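Local atomic coordinates of glutathione S-transferase-3 (Necator americanus, PDB entry 3W8S), a protein that probably conjugates glutathione to electrophilic compounds, releasing a halide and leaving an S-substituted glutathione, as a sigma-class glutathione transferase. Residues 6-9 and 13-16; 17-22 and 27-32. All coordinates share one frame; numbering follows the deposited sequence.

Interaction 1: 6-9 and 13-16; sequences LTYF and GAAE. With GSH (glutathione), chain B.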
# COMPACT_ATOMS: atom_id res chain seq x y z
N LEU A 6 12.41 7.70 -14.42
CA LEU A 6 11.35 7.89 -13.45
C LEU A 6 10.55 9.13 -13.91
O LEU A 6 11.14 10.19 -14.09
CB LEU A 6 11.91 8.14 -12.04
CG LEU A 6 10.90 8.54 -10.92
CD1 LEU A 6 10.09 7.26 -10.61
CD2 LEU A 6 11.63 9.07 -9.66
N THR A 7 9.24 8.99 -14.09
CA THR A 7 8.38 10.13 -14.49
C THR A 7 7.43 10.55 -13.36
O THR A 7 6.74 9.70 -12.72
CB THR A 7 7.57 9.77 -15.72
OG1 THR A 7 8.47 9.34 -16.76
CG2 THR A 7 6.73 10.95 -16.18
N TYR A 8 7.46 11.84 -13.07
CA TYR A 8 6.61 12.40 -12.11
C TYR A 8 6.28 13.82 -12.59
O TYR A 8 6.65 14.20 -13.71
CB TYR A 8 7.31 12.41 -10.70
CG TYR A 8 6.31 12.74 -9.57
CD1 TYR A 8 5.15 11.93 -9.37
CD2 TYR A 8 6.51 13.85 -8.71
CE1 TYR A 8 4.22 12.22 -8.37
CE2 TYR A 8 5.60 14.13 -7.70
CZ TYR A 8 4.46 13.30 -7.56
OH TYR A 8 3.57 13.51 -6.55
N PHE A 9 5.56 14.58 -11.78
CA PHE A 9 5.41 16.02 -12.02
C PHE A 9 6.60 16.74 -11.44
O PHE A 9 7.53 16.09 -10.87
CB PHE A 9 4.13 16.55 -11.33
CG PHE A 9 2.88 15.92 -11.92
CD1 PHE A 9 2.50 16.26 -13.23
CD2 PHE A 9 2.19 14.91 -11.24
CE1 PHE A 9 1.37 15.69 -13.82
CE2 PHE A 9 1.05 14.30 -11.86
CZ PHE A 9 0.66 14.69 -13.14
N GLY A 13 6.82 15.25 -3.78
CA GLY A 13 5.55 14.49 -3.74
C GLY A 13 5.84 13.01 -3.52
O GLY A 13 6.76 12.59 -2.71
N ALA A 14 5.10 12.21 -4.30
CA ALA A 14 5.10 10.75 -4.12
C ALA A 14 6.35 10.07 -4.79
O ALA A 14 6.60 8.90 -4.55
CB ALA A 14 3.77 10.15 -4.64
N ALA A 15 7.16 10.83 -5.57
CA ALA A 15 8.32 10.27 -6.27
C ALA A 15 9.58 10.37 -5.44
O ALA A 15 10.59 9.76 -5.79
CB ALA A 15 8.55 11.00 -7.59
N GLU A 16 9.60 11.23 -4.42
CA GLU A 16 10.91 11.70 -3.87
C GLU A 16 11.72 10.58 -3.22
O GLU A 16 12.93 10.55 -3.33
CB GLU A 16 10.63 12.80 -2.83
CG GLU A 16 11.83 13.45 -2.15
CD GLU A 16 12.92 13.97 -3.11
OE1 GLU A 16 12.64 14.32 -4.26
OE2 GLU A 16 14.09 14.05 -2.64
N1 GSH B . -1.25 5.27 -5.08
CA1 GSH B . -0.61 6.04 -6.14
C1 GSH B . 0.89 6.04 -5.90
O11 GSH B . 1.70 6.12 -6.85
O12 GSH B . 1.29 5.93 -4.72
CB1 GSH B . -1.13 7.49 -6.18
CG1 GSH B . -0.61 8.17 -7.47
CD1 GSH B . -1.12 9.61 -7.57
OE1 GSH B . -1.87 10.10 -6.72
N2 GSH B . -0.77 10.32 -8.65
CA2 GSH B . -1.14 11.70 -8.85
C2 GSH B . -1.49 11.89 -10.30
O2 GSH B . -0.81 11.34 -11.16
CB2 GSH B . 0.08 12.57 -8.50
SG2 GSH B . -0.36 14.31 -8.40
N3 GSH B . -2.52 12.70 -10.61
CA3 GSH B . -2.78 13.07 -11.98
C3 GSH B . -4.00 12.35 -12.52
O31 GSH B . -4.32 12.52 -13.71
O32 GSH B . -4.65 11.58 -11.79

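Interaction 2: 17-22 and 27-32; sequences IIRQIF and QEYEDI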
# COMPACT_ATOMS: atom_id res chain seq x y z
N ILE A 17 11.06 9.64 -2.52
CA ILE A 17 11.83 8.54 -1.89
C ILE A 17 12.49 7.63 -2.92
O ILE A 17 13.63 7.15 -2.75
CB ILE A 17 10.96 7.68 -0.92
CG1 ILE A 17 10.48 8.55 0.26
CG2 ILE A 17 11.74 6.48 -0.39
CD1 ILE A 17 11.32 9.70 0.80
N ILE A 18 11.78 7.39 -4.03
CA ILE A 18 12.36 6.62 -5.13
C ILE A 18 13.67 7.33 -5.60
O ILE A 18 14.69 6.64 -5.81
CB ILE A 18 11.38 6.51 -6.31
CG1 ILE A 18 10.12 5.66 -5.89
CG2 ILE A 18 12.05 5.89 -7.54
CD1 ILE A 18 8.86 6.08 -6.67
N ARG A 19 13.65 8.66 -5.79
CA ARG A 19 14.87 9.43 -6.17
C ARG A 19 15.98 9.26 -5.16
O ARG A 19 17.17 9.05 -5.53
CB ARG A 19 14.51 10.92 -6.25
CG ARG A 19 13.47 11.19 -7.33
CD ARG A 19 13.39 12.69 -7.54
NE ARG A 19 12.31 13.10 -8.48
CZ ARG A 19 11.17 13.75 -8.13
NH1 ARG A 19 10.90 14.01 -6.83
NH2 ARG A 19 10.26 14.07 -9.11
N GLN A 20 15.60 9.30 -3.87
CA GLN A 20 16.63 9.16 -2.81
C GLN A 20 17.24 7.75 -2.76
O GLN A 20 18.43 7.60 -2.38
CB GLN A 20 16.07 9.53 -1.45
CG GLN A 20 15.61 10.97 -1.44
CD GLN A 20 15.08 11.42 -0.10
OE1 GLN A 20 15.10 10.64 0.85
NE2 GLN A 20 14.65 12.72 0.00
N ILE A 21 16.46 6.72 -3.09
CA ILE A 21 17.02 5.36 -3.21
C ILE A 21 18.07 5.26 -4.34
O ILE A 21 19.18 4.73 -4.12
CB ILE A 21 15.96 4.27 -3.36
CG1 ILE A 21 15.07 4.23 -2.08
CG2 ILE A 21 16.64 2.91 -3.56
CD1 ILE A 21 13.67 3.65 -2.38
N PHE A 22 17.76 5.84 -5.48
CA PHE A 22 18.76 5.95 -6.59
C PHE A 22 19.97 6.72 -6.11
O PHE A 22 21.11 6.30 -6.35
CB PHE A 22 18.18 6.64 -7.83
CG PHE A 22 17.29 5.77 -8.65
CD1 PHE A 22 17.77 4.59 -9.22
CD2 PHE A 22 15.97 6.14 -8.90
CE1 PHE A 22 16.92 3.75 -9.96
CE2 PHE A 22 15.12 5.31 -9.67
CZ PHE A 22 15.61 4.13 -10.24
N GLN A 27 23.03 5.34 -8.40
CA GLN A 27 22.60 4.77 -9.67
C GLN A 27 22.05 5.92 -10.50
O GLN A 27 21.19 6.67 -10.00
CB GLN A 27 21.53 3.71 -9.46
CG GLN A 27 20.74 3.40 -10.71
CD GLN A 27 21.62 2.61 -11.70
OE1 GLN A 27 22.26 1.66 -11.29
NE2 GLN A 27 21.68 3.03 -12.97
N GLU A 28 22.48 6.03 -11.76
CA GLU A 28 21.97 7.11 -12.57
C GLU A 28 20.59 6.73 -13.15
O GLU A 28 20.31 5.56 -13.46
CB GLU A 28 22.97 7.46 -13.70
CG GLU A 28 23.12 6.31 -14.65
CD GLU A 28 23.99 6.64 -15.87
OE1 GLU A 28 25.02 7.35 -15.73
OE2 GLU A 28 23.65 6.17 -16.97
N TYR A 29 19.73 7.74 -13.31
CA TYR A 29 18.39 7.49 -13.87
C TYR A 29 17.95 8.79 -14.50
O TYR A 29 18.46 9.85 -14.10
CB TYR A 29 17.39 7.05 -12.75
CG TYR A 29 17.04 8.15 -11.80
CD1 TYR A 29 17.98 8.54 -10.83
CD2 TYR A 29 15.80 8.85 -11.89
CE1 TYR A 29 17.73 9.61 -9.94
CE2 TYR A 29 15.53 9.88 -11.02
CZ TYR A 29 16.49 10.28 -10.07
OH TYR A 29 16.23 11.30 -9.18
N GLU A 30 17.02 8.75 -15.47
CA GLU A 30 16.44 9.98 -15.99
C GLU A 30 15.30 10.45 -15.07
O GLU A 30 14.29 9.71 -14.90
CB GLU A 30 15.84 9.79 -17.41
CG GLU A 30 16.87 9.58 -18.53
CD GLU A 30 16.21 9.19 -19.89
OE1 GLU A 30 14.96 9.12 -20.07
OE2 GLU A 30 16.94 9.02 -20.86
N ASP A 31 15.46 11.63 -14.48
CA ASP A 31 14.47 12.17 -13.58
C ASP A 31 13.53 13.06 -14.40
O ASP A 31 13.80 14.24 -14.53
CB ASP A 31 15.15 13.06 -12.55
CG ASP A 31 14.27 13.35 -11.33
OD1 ASP A 31 13.22 12.66 -11.09
OD2 ASP A 31 14.61 14.34 -10.62
N ILE A 32 12.44 12.50 -14.93
CA ILE A 32 11.57 13.18 -15.91
C ILE A 32 10.46 13.88 -15.14
O ILE A 32 9.82 13.25 -14.25
CB ILE A 32 11.00 12.17 -16.88
CG1 ILE A 32 12.15 11.52 -17.69
CG2 ILE A 32 9.93 12.82 -17.77
CD1 ILE A 32 11.73 10.26 -18.39
O HOH W 1 10.58 12.61 -11.54

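Interaction 1: 6-9 and 13-16
Tyr8 reaches from the strand to the loop ahead of helix 16-25 and meets it in two ways. At its far end, OH accepts a nearly straight hydrogen bond from the backbone N of Ala14, 3.0 Å away with an N-H...O angle of 174°. CA of Gly13 lies 3.6 Å from the same OH, and phi of Gly13 is positive at 47°. Closer to the strand, the methyl of Ala15 sits over one face of the ring as a CH-pi contact, with CB 3.9 Å from the ring centroid and nearest to CG at 3.5 Å. Tyr8 CG stands opposite the backbone N (chi1 -168°), and this swings the ring across to the loop. Leu6, two residues earlier on the strand, adds a looser apolar contact through CD2, 4.2 Å from Ala15 CB.

Further out, Leu51 and Pro52 touch the Tyr8 side chain, and Arg19 of helix 16-25 packs against it. The neighbouring Phe9 turns its ring edge to glutathione, CE2 lying 3.6 Å from O2 of the ligand, and meets Trp39 edge-to-face. Tyr8 OH lies 4.4 Å from the glutathione sulfur SG2, positioned there by the Ala14 N-H bond; this is consistent with the tyrosine at the end of the first strand in the G-site of sigma-class and other tyrosine-type transferases.

Interaction 2: 17-22 and 27-32
In the beta-alpha-beta unit of strand 4-9, helix 16-25 and strand 30-34, this contact lays the helix against the chain returning to the sheet. The rings of Phe22 and Tyr29 form an offset stack, centroids 4.5 Å apart and planes 15° from parallel. A chi1 of 70° sets Tyr29 CG between its own backbone N and carbonyl carbon, which carries the ring over the Phe22 face. Tyr29 CB also lies over that face, 4.0 Å from the Phe22 centroid. Phe22 CD1 meets Gln27 CG at 3.5 Å, while Gln27 N donates to Phe22 O at 3.0 Å.

Toward the strand, Arg19 extends from CG to NE, passing the Tyr29 hydroxyl, which lies 3.3 Å from Arg19 CG. Its NE then makes a salt bridge to Asp31 OD1 at 2.8 Å, reaching that oxygen on its syn side, with guanidinium and carboxylate planes 69° apart. A water takes a hydrogen bond from Arg19 NH2 and gives one each to Asp31 OD1 and Ile32 O. With carboxylates on two sides, the buried guanidinium is fixed in orientation; its charge is probably balanced largely by Glu16, which binds NH1, and by Asp31, the latter shared through OD2 with Arg33, which lies close by.

How the interactions relate
Interactions 1 and 2 lie in series along the first beta-alpha-beta unit of the thioredoxin-like N-terminal domain, their centres about 9 Å apart. Interaction 1 joins strand 4-9 to the loop leading into helix 16-25; interaction 2 joins that helix to the chain entering strand 30-34. The two strands are parallel neighbours in the sheet, where Leu6 O meets Ile32 N and Leu6 N meets Glu30 O, each 2.8 Å apart and probably hydrogen-bonded. Arg19 links the contacts from the helix side, its CG 3.6 Å from Leu6 CD2. The glutathione end of the unit is thus continuous with packing that runs back along the helix away from the ligand.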